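Local coordinates for hypothetical protein EF2904 (Enterococcus faecalis, PDB 2AZ4), which is of unknown function but carries a two-zinc site in a metallo-beta-lactamase fold and may be an RNA-binding exonuclease, at residues Val22-Tyr27 with His31-Phe36; Glu62-Tyr67 with Asp80-His85; Lys323-Tyr328 with Asn338-Ser343. All blocks are in the same frame, centred on the assembly; numbering follows the deposited sequence.

From the N terminus, contact 1 comes first. It closes the short turn between strands 22-27 and 30-34, so these form a beta hairpin. Contact 2 follows, bringing together two parts of the long irregular region between helix 51-56 and strand 85-89. Contact 3 lies far along the chain and ties the loop before strand 328-331 to the loop before strand 344-348. The three loops run in series; none encloses or crosses another. Contacts 1 and 2 touch, since H31 meets Y83 and H85, and F36 meets L66. Contact 3 lies about 50 Å from contact 1, centre to centre, on the opposite side of the chain's centre, in the six-stranded parallel sheet region.

Contact 1: residues Val22-Tyr27 with His31-Phe36; sequences VIEVAY and HIFFDF
The F33 ring carries the CG of E24 over one face, a CH-pi contact with 4.1 Å from E24 CG to the ring centroid. At its edge lie V22 CG1, from across the hairpin, and H31 CE1, from its own strand. F33 CE2 sits over the centre of one face of the H31 ring. Y83 stacks on the opposite face, so two aromatic rings sandwich H31. The F34 ring has the carbonyl O of I23 over one face, offset toward the rim, and V25 CG2 at its edge, 3.8 Å from F34 CE1. I23 CG2 meets F34 CZ, also at 3.8 Å. F34 CG stands between its backbone N and carbonyl carbon (chi1 49°), which swings the ring back over I23. E24 extends alongside F33, its carboxylate 26° from the ring plane, and OE1 is hydrogen-bonded to H12.

Two hydrogen-bonded pairs join the antiparallel backbones. I23 N to F34 O spans 2.7 Å and F34 N to I23 O 3.0 Å. V25 and I32 repeat the pattern, with 2.8 Å from I32 N to V25 O. A cis peptide precedes D35. The D35 carboxylate is hydrogen-bonded to ND1 of the zinc ligand H97, to Y186 OH and to S91 N, a second-shell role. Strand 7-13 flanks 22-27 and strand 85-89 flanks 30-34, while I32 and F34 pack on strand 173-179 of the other sheet, as in the metallo-beta-lactamase sandwich.

Contact 2: residues Glu62-Tyr67 with Asp80-His85; sequences ELKDLY and DKDYQH
Salt bridges carry this contact, and K64 is at their centre. Its NZ lies 2.9 Å from D82 OD1 across the contact and 2.8 Å from D65 OD2 on its own segment. Each aspartate uses the anti lone pair of the oxygen concerned, the one turned away from its partner oxygen. The lysine runs out with CG anti to the backbone N (chi1 178°) and stays extended until a bend at its last torsion (chi4 -64°). The side chains of K64 and D82 cross at about a right angle.

The two carboxylates are like charges, with D65 OD2 4.4 Å from D82 OD1. The ammonium group bridges them and probably offsets their repulsion.

Hydrogen bonding to the backbone adds a third protein acceptor. K64 NZ donates to K81 O at 3.2 Å, from a position tilted 35° out of the carbonyl plane. A water offers a second path to this carbonyl: it accepts from K64 NZ at 2.8 Å and donates to K81 O at 2.9 Å. It also lies at the edge of the Y83 ring. The four acceptors must share three hydrogens. The bond to K81 O, the longest, is probably the weakest.

The network is at the surface, away from the zinc site. It joins two parts of the irregular region between helix 51-56 and strand 85-89. Nearby, L63 and L66 pack on F33 of strand 30-34, and Y83 lies against H31 of that strand.

Contact 3: residues Lys323-Tyr328 with Asn338-Ser343; sequences KDKTDY and NLQEGS
Q340 reaches across to the other loop with its amide. Its NE2 makes a weak hydrogen bond to D324 O, 3.1 Å long and bent to 132° at the hydrogen. The same NE2 also donates to L322 O, its stronger partner, so the amide nitrogen is held by the carbonyl of L322, in helix 318-323. Q340 OE1 lies against the aliphatic part of K325, 3.5 Å from K325 CG. The glutamine chain is extended beyond CG (chi2 168°), which carries the amide over to the 323-325 backbone.

The next shell holds both loops in shape. D324 OD1 accepts from T326 N and from D327 N, the latter at 2.8 Å, forming an Asx turn and Asx motif. D324 OD2 takes Y328 N from above the carboxylate plane, at 2.9 Å. On the other side, Q340 to S343 is a type II beta turn. Q340 O receives both S343 N and S343 OG, with 2.7 Å to the hydroxyl. Q255 OE1 accepts from Q340 N.

The contact lies far from the zinc ions. It links the loop from helix 318-323 into strand 328-331 with the one entering strand 344-348. In the parallel sheet, strand 256-260 lies between these two strands.

Contact 1: residues Val22-Tyr27 with His31-Phe36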
loop_
_atom_site.group_PDB
_atom_site.type_symbol
_atom_site.label_atom_id
_atom_site.label_comp_id
_atom_site.label_asym_id
_atom_site.label_seq_id
_atom_site.Cartn_x
_atom_site.Cartn_y
_atom_site.Cartn_z
ATOM N N VAL A 22 -8.655 -0.744 11.356
ATOM C CA VAL A 22 -8.006 -0.417 12.610
ATOM C C VAL A 22 -8.501 -1.465 13.591
ATOM O O VAL A 22 -9.695 -1.516 13.927
ATOM C CB VAL A 22 -8.338 1.013 13.118
ATOM C CG1 VAL A 22 -7.650 1.283 14.446
ATOM C CG2 VAL A 22 -7.963 2.092 12.067
ATOM N N ILE A 23 -7.578 -2.309 14.024
ATOM C CA ILE A 23 -7.880 -3.363 14.954
ATOM C C ILE A 23 -7.028 -3.119 16.171
ATOM O O ILE A 23 -5.874 -2.692 16.049
ATOM C CB ILE A 23 -7.590 -4.758 14.313
ATOM C CG1 ILE A 23 -8.566 -4.997 13.141
ATOM C CG2 ILE A 23 -7.615 -5.864 15.333
ATOM C CD1 ILE A 23 -8.121 -6.103 12.170
ATOM N N GLU A 24 -7.622 -3.386 17.327
ATOM C CA GLU A 24 -6.949 -3.354 18.610
ATOM C C GLU A 24 -6.811 -4.751 19.181
ATOM O O GLU A 24 -7.747 -5.559 19.130
ATOM C CB GLU A 24 -7.730 -2.495 19.602
ATOM C CG GLU A 24 -7.093 -2.434 20.975
ATOM C CD GLU A 24 -7.909 -1.613 21.962
ATOM O OE1 GLU A 24 -8.966 -1.086 21.573
ATOM O OE2 GLU A 24 -7.494 -1.502 23.132
ATOM N N VAL A 25 -5.637 -5.022 19.722
ATOM C CA VAL A 25 -5.391 -6.230 20.482
ATOM C C VAL A 25 -4.940 -5.776 21.852
ATOM O O VAL A 25 -3.966 -5.032 21.968
ATOM C CB VAL A 25 -4.339 -7.167 19.833
ATOM C CG1 VAL A 25 -4.133 -8.412 20.713
ATOM C CG2 VAL A 25 -4.807 -7.611 18.445
ATOM N N ALA A 26 -5.675 -6.192 22.879
ATOM C CA ALA A 26 -5.398 -5.781 24.265
ATOM C C ALA A 26 -5.236 -6.965 25.218
ATOM O O ALA A 26 -5.961 -7.960 25.124
ATOM C CB ALA A 26 -6.486 -4.871 24.769
ATOM N N TYR A 27 -4.284 -6.813 26.133
ATOM C CA TYR A 27 -3.949 -7.794 27.150
ATOM C C TYR A 27 -3.351 -7.071 28.357
ATOM O O TYR A 27 -2.328 -6.383 28.229
ATOM C CB TYR A 27 -2.917 -8.804 26.637
ATOM C CG TYR A 27 -2.604 -9.891 27.650
ATOM C CD1 TYR A 27 -3.498 -10.942 27.864
ATOM C CD2 TYR A 27 -1.423 -9.867 28.390
ATOM C CE1 TYR A 27 -3.226 -11.949 28.789
ATOM C CE2 TYR A 27 -1.146 -10.862 29.332
ATOM C CZ TYR A 27 -2.057 -11.905 29.516
ATOM O OH TYR A 27 -1.785 -12.906 30.415
ATOM N N HIS A 31 -1.898 -2.524 24.956
ATOM C CA HIS A 31 -2.668 -2.717 23.737
ATOM C C HIS A 31 -1.931 -2.219 22.508
ATOM O O HIS A 31 -1.114 -1.294 22.593
ATOM C CB HIS A 31 -4.125 -2.165 23.849
ATOM C CG HIS A 31 -4.243 -0.683 24.060
ATOM N ND1 HIS A 31 -3.172 0.139 24.346
ATOM C CD2 HIS A 31 -5.337 0.122 24.045
ATOM C CE1 HIS A 31 -3.599 1.386 24.483
ATOM N NE2 HIS A 31 -4.905 1.402 24.298
ATOM N N ILE A 32 -2.192 -2.879 21.389
ATOM C CA ILE A 32 -1.636 -2.513 20.097
ATOM C C ILE A 32 -2.759 -2.253 19.098
ATOM O O ILE A 32 -3.886 -2.722 19.283
ATOM C CB ILE A 32 -0.673 -3.580 19.527
ATOM C CG1 ILE A 32 -1.413 -4.895 19.247
ATOM C CG2 ILE A 32 0.498 -3.759 20.472
ATOM C CD1 ILE A 32 -0.588 -5.964 18.518
ATOM N N PHE A 33 -2.449 -1.467 18.076
ATOM C CA PHE A 33 -3.399 -1.128 17.032
ATOM C C PHE A 33 -2.681 -1.296 15.700
ATOM O O PHE A 33 -1.454 -1.141 15.643
ATOM C CB PHE A 33 -3.892 0.333 17.144
ATOM C CG PHE A 33 -4.648 0.661 18.444
ATOM C CD1 PHE A 33 -6.033 0.799 18.445
ATOM C CD2 PHE A 33 -3.971 0.874 19.629
ATOM C CE1 PHE A 33 -6.730 1.116 19.644
ATOM C CE2 PHE A 33 -4.665 1.181 20.834
ATOM C CZ PHE A 33 -6.038 1.304 20.821
ATOM N N PHE A 34 -3.457 -1.573 14.651
ATOM C CA PHE A 34 -2.986 -1.727 13.265
ATOM C C PHE A 34 -4.212 -1.821 12.362
ATOM O O PHE A 34 -5.226 -2.377 12.764
ATOM C CB PHE A 34 -2.133 -2.997 13.092
ATOM C CG PHE A 34 -2.771 -4.250 13.662
ATOM C CD1 PHE A 34 -2.527 -4.639 14.982
ATOM C CD2 PHE A 34 -3.621 -5.036 12.878
ATOM C CE1 PHE A 34 -3.116 -5.770 15.517
ATOM C CE2 PHE A 34 -4.208 -6.195 13.407
ATOM C CZ PHE A 34 -3.967 -6.554 14.719
ATOM N N ASP A 35 -4.160 -1.251 11.160
ATOM C CA ASP A 35 -3.169 -0.251 10.769
ATOM C C ASP A 35 -3.688 1.122 11.221
ATOM O O ASP A 35 -4.185 1.241 12.349
ATOM C CB ASP A 35 -2.936 -0.332 9.248
ATOM C CG ASP A 35 -2.236 -1.627 8.841
ATOM O OD1 ASP A 35 -1.289 -2.039 9.559
ATOM O OD2 ASP A 35 -2.590 -2.227 7.797
ATOM N N PHE A 36 -3.572 2.149 10.375
ATOM C CA PHE A 36 -3.938 3.517 10.774
ATOM C C PHE A 36 -4.284 4.431 9.572
ATOM O O PHE A 36 -3.752 5.531 9.448
ATOM C CB PHE A 36 -2.806 4.145 11.615
ATOM C CG PHE A 36 -3.308 4.967 12.765
ATOM C CD1 PHE A 36 -3.918 4.348 13.857
ATOM C CD2 PHE A 36 -3.196 6.341 12.754
ATOM C CE1 PHE A 36 -4.396 5.091 14.927
ATOM C CE2 PHE A 36 -3.675 7.111 13.830
ATOM C CZ PHE A 36 -4.281 6.486 14.910
#

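Contact 2: residues Glu62-Tyr67 with Asp80-His85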
loop_
_atom_site.group_PDB
_atom_site.type_symbol
_atom_site.label_atom_id
_atom_site.label_comp_id
_atom_site.label_asym_id
_atom_site.label_seq_id
_atom_site.Cartn_x
_atom_site.Cartn_y
_atom_site.Cartn_z
ATOM N N GLU A 62 -13.814 6.187 16.949
ATOM C CA GLU A 62 -13.651 6.798 18.263
ATOM C C GLU A 62 -12.654 5.978 19.044
ATOM O O GLU A 62 -12.841 4.769 19.200
ATOM C CB GLU A 62 -14.989 6.776 19.017
ATOM C CG GLU A 62 -16.061 7.641 18.405
ATOM C CD GLU A 62 -16.228 9.004 19.111
ATOM O OE1 GLU A 62 -17.249 9.669 18.837
ATOM O OE2 GLU A 62 -15.370 9.416 19.932
ATOM N N LEU A 63 -11.585 6.604 19.525
ATOM C CA LEU A 63 -10.533 5.858 20.208
ATOM C C LEU A 63 -10.094 6.623 21.439
ATOM O O LEU A 63 -9.966 7.840 21.405
ATOM C CB LEU A 63 -9.335 5.588 19.287
ATOM C CG LEU A 63 -9.479 4.670 18.056
ATOM C CD1 LEU A 63 -8.219 4.723 17.166
ATOM C CD2 LEU A 63 -9.762 3.237 18.445
ATOM N N LYS A 64 -9.849 5.902 22.528
ATOM C CA LYS A 64 -9.502 6.563 23.775
ATOM C C LYS A 64 -8.001 6.646 23.886
ATOM O O LYS A 64 -7.317 5.634 23.722
ATOM C CB LYS A 64 -10.096 5.806 24.970
ATOM C CG LYS A 64 -9.742 6.406 26.324
ATOM C CD LYS A 64 -10.202 5.483 27.454
ATOM C CE LYS A 64 -9.470 5.790 28.756
ATOM N NZ LYS A 64 -7.992 5.543 28.667
ATOM N N ASP A 65 -7.503 7.850 24.181
ATOM C CA ASP A 65 -6.086 8.094 24.481
ATOM C C ASP A 65 -5.131 7.501 23.437
ATOM O O ASP A 65 -4.180 6.798 23.767
ATOM C CB ASP A 65 -5.739 7.596 25.888
ATOM C CG ASP A 65 -6.287 8.506 26.987
ATOM O OD1 ASP A 65 -6.156 9.757 26.893
ATOM O OD2 ASP A 65 -6.849 7.967 27.965
ATOM N N LEU A 66 -5.423 7.779 22.175
ATOM C CA LEU A 66 -4.594 7.373 21.060
ATOM C C LEU A 66 -4.343 8.546 20.105
ATOM O O LEU A 66 -3.233 8.703 19.585
ATOM C CB LEU A 66 -5.213 6.164 20.333
ATOM C CG LEU A 66 -4.276 5.351 19.415
ATOM C CD1 LEU A 66 -3.211 4.570 20.165
ATOM C CD2 LEU A 66 -5.030 4.419 18.468
ATOM N N TYR A 67 -5.350 9.384 19.874
ATOM C CA TYR A 67 -5.146 10.504 18.953
ATOM C C TYR A 67 -4.345 11.601 19.656
ATOM O O TYR A 67 -4.385 11.701 20.878
ATOM C CB TYR A 67 -6.461 11.056 18.396
ATOM C CG TYR A 67 -7.241 10.083 17.539
ATOM C CD1 TYR A 67 -6.685 9.537 16.367
ATOM C CD2 TYR A 67 -8.533 9.715 17.882
ATOM C CE1 TYR A 67 -7.407 8.649 15.592
ATOM C CE2 TYR A 67 -9.264 8.817 17.101
ATOM C CZ TYR A 67 -8.701 8.297 15.965
ATOM O OH TYR A 67 -9.429 7.429 15.180
ATOM N N ASP A 80 -13.167 1.763 29.156
ATOM C CA ASP A 80 -13.097 2.069 30.586
ATOM C C ASP A 80 -11.766 1.711 31.230
ATOM O O ASP A 80 -11.637 1.800 32.453
ATOM C CB ASP A 80 -14.252 1.387 31.370
ATOM C CG ASP A 80 -14.312 -0.147 31.181
ATOM O OD1 ASP A 80 -13.452 -0.744 30.485
ATOM O OD2 ASP A 80 -15.250 -0.768 31.746
ATOM N N LYS A 81 -10.788 1.314 30.415
ATOM C CA LYS A 81 -9.461 0.934 30.898
ATOM C C LYS A 81 -8.405 1.922 30.440
ATOM O O LYS A 81 -8.467 2.434 29.326
ATOM C CB LYS A 81 -9.068 -0.481 30.412
ATOM C CG LYS A 81 -9.986 -1.594 30.902
ATOM C CD LYS A 81 -9.382 -2.994 30.677
ATOM C CE LYS A 81 -10.092 -4.068 31.536
ATOM N NZ LYS A 81 -9.795 -3.990 33.031
ATOM N N ASP A 82 -7.438 2.171 31.320
ATOM C CA ASP A 82 -6.216 2.901 30.988
ATOM C C ASP A 82 -5.135 1.880 30.687
ATOM O O ASP A 82 -5.112 0.796 31.282
ATOM C CB ASP A 82 -5.764 3.775 32.154
ATOM C CG ASP A 82 -6.666 4.973 32.379
ATOM O OD1 ASP A 82 -7.433 5.355 31.470
ATOM O OD2 ASP A 82 -6.609 5.539 33.485
ATOM N N TYR A 83 -4.253 2.209 29.752
ATOM C CA TYR A 83 -3.177 1.297 29.367
ATOM C C TYR A 83 -1.810 1.920 29.649
ATOM O O TYR A 83 -1.587 3.098 29.366
ATOM C CB TYR A 83 -3.325 0.890 27.897
ATOM C CG TYR A 83 -4.507 -0.029 27.684
ATOM C CD1 TYR A 83 -4.379 -1.404 27.862
ATOM C CD2 TYR A 83 -5.754 0.476 27.316
ATOM C CE1 TYR A 83 -5.458 -2.261 27.694
ATOM C CE2 TYR A 83 -6.850 -0.377 27.135
ATOM C CZ TYR A 83 -6.688 -1.745 27.338
ATOM O OH TYR A 83 -7.757 -2.594 27.166
ATOM N N GLN A 84 -0.915 1.135 30.240
ATOM C CA GLN A 84 0.457 1.592 30.490
ATOM C C GLN A 84 1.333 1.528 29.244
ATOM O O GLN A 84 2.286 2.309 29.129
ATOM C CB GLN A 84 1.119 0.789 31.614
ATOM C CG GLN A 84 0.615 1.174 33.012
ATOM C CD GLN A 84 0.866 2.638 33.324
ATOM O OE1 GLN A 84 -0.074 3.426 33.499
ATOM N NE2 GLN A 84 2.139 3.018 33.363
ATOM N N HIS A 85 1.008 0.605 28.331
ATOM C CA HIS A 85 1.834 0.333 27.135
ATOM C C HIS A 85 0.947 0.338 25.905
ATOM O O HIS A 85 -0.027 -0.405 25.844
ATOM C CB HIS A 85 2.536 -1.034 27.231
ATOM C CG HIS A 85 3.263 -1.258 28.523
ATOM N ND1 HIS A 85 4.521 -0.751 28.770
ATOM C CD2 HIS A 85 2.913 -1.947 29.638
ATOM C CE1 HIS A 85 4.906 -1.099 29.987
ATOM N NE2 HIS A 85 3.951 -1.829 30.531
HETATM O O HOH W 1 -7.545 3.568 26.802
#

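Contact 3: residues Lys323-Tyr328 with Asn338-Ser343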
loop_
_atom_site.group_PDB
_atom_site.type_symbol
_atom_site.label_atom_id
_atom_site.label_comp_id
_atom_site.label_asym_id
_atom_site.label_seq_id
_atom_site.Cartn_x
_atom_site.Cartn_y
_atom_site.Cartn_z
ATOM N N LYS A 323 12.076 14.539 -27.695
ATOM C CA LYS A 323 12.503 14.289 -29.085
ATOM C C LYS A 323 12.826 12.821 -29.368
ATOM O O LYS A 323 12.965 12.433 -30.523
ATOM C CB LYS A 323 13.728 15.153 -29.431
ATOM C CG LYS A 323 13.468 16.665 -29.388
ATOM C CD LYS A 323 14.762 17.431 -29.647
ATOM C CE LYS A 323 14.698 18.881 -29.160
ATOM N NZ LYS A 323 16.091 19.447 -28.961
ATOM N N ASP A 324 12.940 12.002 -28.319
ATOM C CA ASP A 324 13.454 10.649 -28.497
ATOM C C ASP A 324 12.477 9.669 -29.170
ATOM O O ASP A 324 11.279 9.695 -28.913
ATOM C CB ASP A 324 13.963 10.062 -27.179
ATOM C CG ASP A 324 14.398 8.613 -27.337
ATOM O OD1 ASP A 324 15.416 8.371 -28.019
ATOM O OD2 ASP A 324 13.690 7.717 -26.829
ATOM N N LYS A 325 13.021 8.798 -30.015
ATOM C CA LYS A 325 12.261 7.740 -30.664
ATOM C C LYS A 325 12.958 6.392 -30.590
ATOM O O LYS A 325 12.390 5.371 -30.985
ATOM C CB LYS A 325 12.002 8.096 -32.133
ATOM C CG LYS A 325 11.061 9.273 -32.319
ATOM C CD LYS A 325 10.586 9.399 -33.768
ATOM C CE LYS A 325 9.488 8.399 -34.100
ATOM N NZ LYS A 325 8.838 8.711 -35.411
ATOM N N THR A 326 14.178 6.360 -30.075
ATOM C CA THR A 326 14.958 5.122 -30.147
ATOM C C THR A 326 15.697 4.718 -28.878
ATOM O O THR A 326 15.899 3.524 -28.649
ATOM C CB THR A 326 16.008 5.178 -31.284
ATOM O OG1 THR A 326 16.901 6.277 -31.050
ATOM C CG2 THR A 326 15.325 5.342 -32.641
ATOM N N ASP A 327 16.103 5.699 -28.076
ATOM C CA ASP A 327 17.108 5.478 -27.029
ATOM C C ASP A 327 16.541 5.280 -25.643
ATOM O O ASP A 327 17.135 4.560 -24.835
ATOM C CB ASP A 327 18.112 6.631 -26.961
ATOM C CG ASP A 327 19.066 6.664 -28.155
ATOM O OD1 ASP A 327 18.844 5.985 -29.174
ATOM O OD2 ASP A 327 20.046 7.409 -28.075
ATOM N N TYR A 328 15.417 5.931 -25.344
ATOM C CA TYR A 328 14.910 5.881 -23.981
ATOM C C TYR A 328 13.533 5.261 -23.823
ATOM O O TYR A 328 12.665 5.402 -24.691
ATOM C CB TYR A 328 14.884 7.284 -23.363
ATOM C CG TYR A 328 16.219 7.963 -23.436
ATOM C CD1 TYR A 328 17.287 7.524 -22.648
ATOM C CD2 TYR A 328 16.417 9.049 -24.289
ATOM C CE1 TYR A 328 18.535 8.137 -22.720
ATOM C CE2 TYR A 328 17.657 9.681 -24.372
ATOM C CZ TYR A 328 18.698 9.224 -23.583
ATOM O OH TYR A 328 19.904 9.841 -23.644
ATOM N N ASN A 338 2.494 16.949 -24.680
ATOM C CA ASN A 338 3.811 17.079 -25.346
ATOM C C ASN A 338 4.363 15.805 -25.966
ATOM O O ASN A 338 5.368 15.844 -26.677
ATOM C CB ASN A 338 4.845 17.652 -24.377
ATOM C CG ASN A 338 4.588 19.113 -24.061
ATOM O OD1 ASN A 338 4.073 19.853 -24.893
ATOM N ND2 ASN A 338 4.953 19.530 -22.865
ATOM N N LEU A 339 3.720 14.678 -25.681
ATOM C CA LEU A 339 4.162 13.387 -26.205
ATOM C C LEU A 339 3.904 13.383 -27.684
ATOM O O LEU A 339 3.024 14.088 -28.166
ATOM C CB LEU A 339 3.392 12.234 -25.537
ATOM C CG LEU A 339 3.613 11.943 -24.045
ATOM C CD1 LEU A 339 2.713 10.814 -23.581
ATOM C CD2 LEU A 339 5.075 11.616 -23.748
ATOM N N GLN A 340 4.654 12.570 -28.406
ATOM C CA GLN A 340 4.520 12.539 -29.837
ATOM C C GLN A 340 3.268 11.793 -30.279
ATOM O O GLN A 340 2.877 10.786 -29.679
ATOM C CB GLN A 340 5.744 11.891 -30.456
ATOM C CG GLN A 340 7.035 12.552 -30.061
ATOM C CD GLN A 340 8.227 11.719 -30.445
ATOM O OE1 GLN A 340 8.141 10.839 -31.308
ATOM N NE2 GLN A 340 9.351 11.989 -29.813
ATOM N N GLU A 341 2.649 12.317 -31.338
ATOM C CA GLU A 341 1.598 11.622 -32.058
ATOM C C GLU A 341 2.118 10.280 -32.566
ATOM O O GLU A 341 3.216 10.189 -33.155
ATOM C CB GLU A 341 1.096 12.506 -33.214
ATOM C CG GLU A 341 -0.072 11.955 -33.991
ATOM C CD GLU A 341 -0.927 13.054 -34.634
ATOM O OE1 GLU A 341 -0.879 14.230 -34.159
ATOM O OE2 GLU A 341 -1.661 12.732 -35.609
ATOM N N GLY A 342 1.330 9.235 -32.321
ATOM C CA GLY A 342 1.689 7.885 -32.733
ATOM C C GLY A 342 2.585 7.144 -31.750
ATOM O O GLY A 342 3.020 6.011 -32.020
ATOM N N SER A 343 2.891 7.771 -30.619
ATOM C CA SER A 343 3.783 7.128 -29.648
ATOM C C SER A 343 3.040 6.076 -28.784
ATOM O O SER A 343 1.818 5.883 -28.907
ATOM C CB SER A 343 4.490 8.184 -28.794
ATOM O OG SER A 343 3.574 8.813 -27.923
#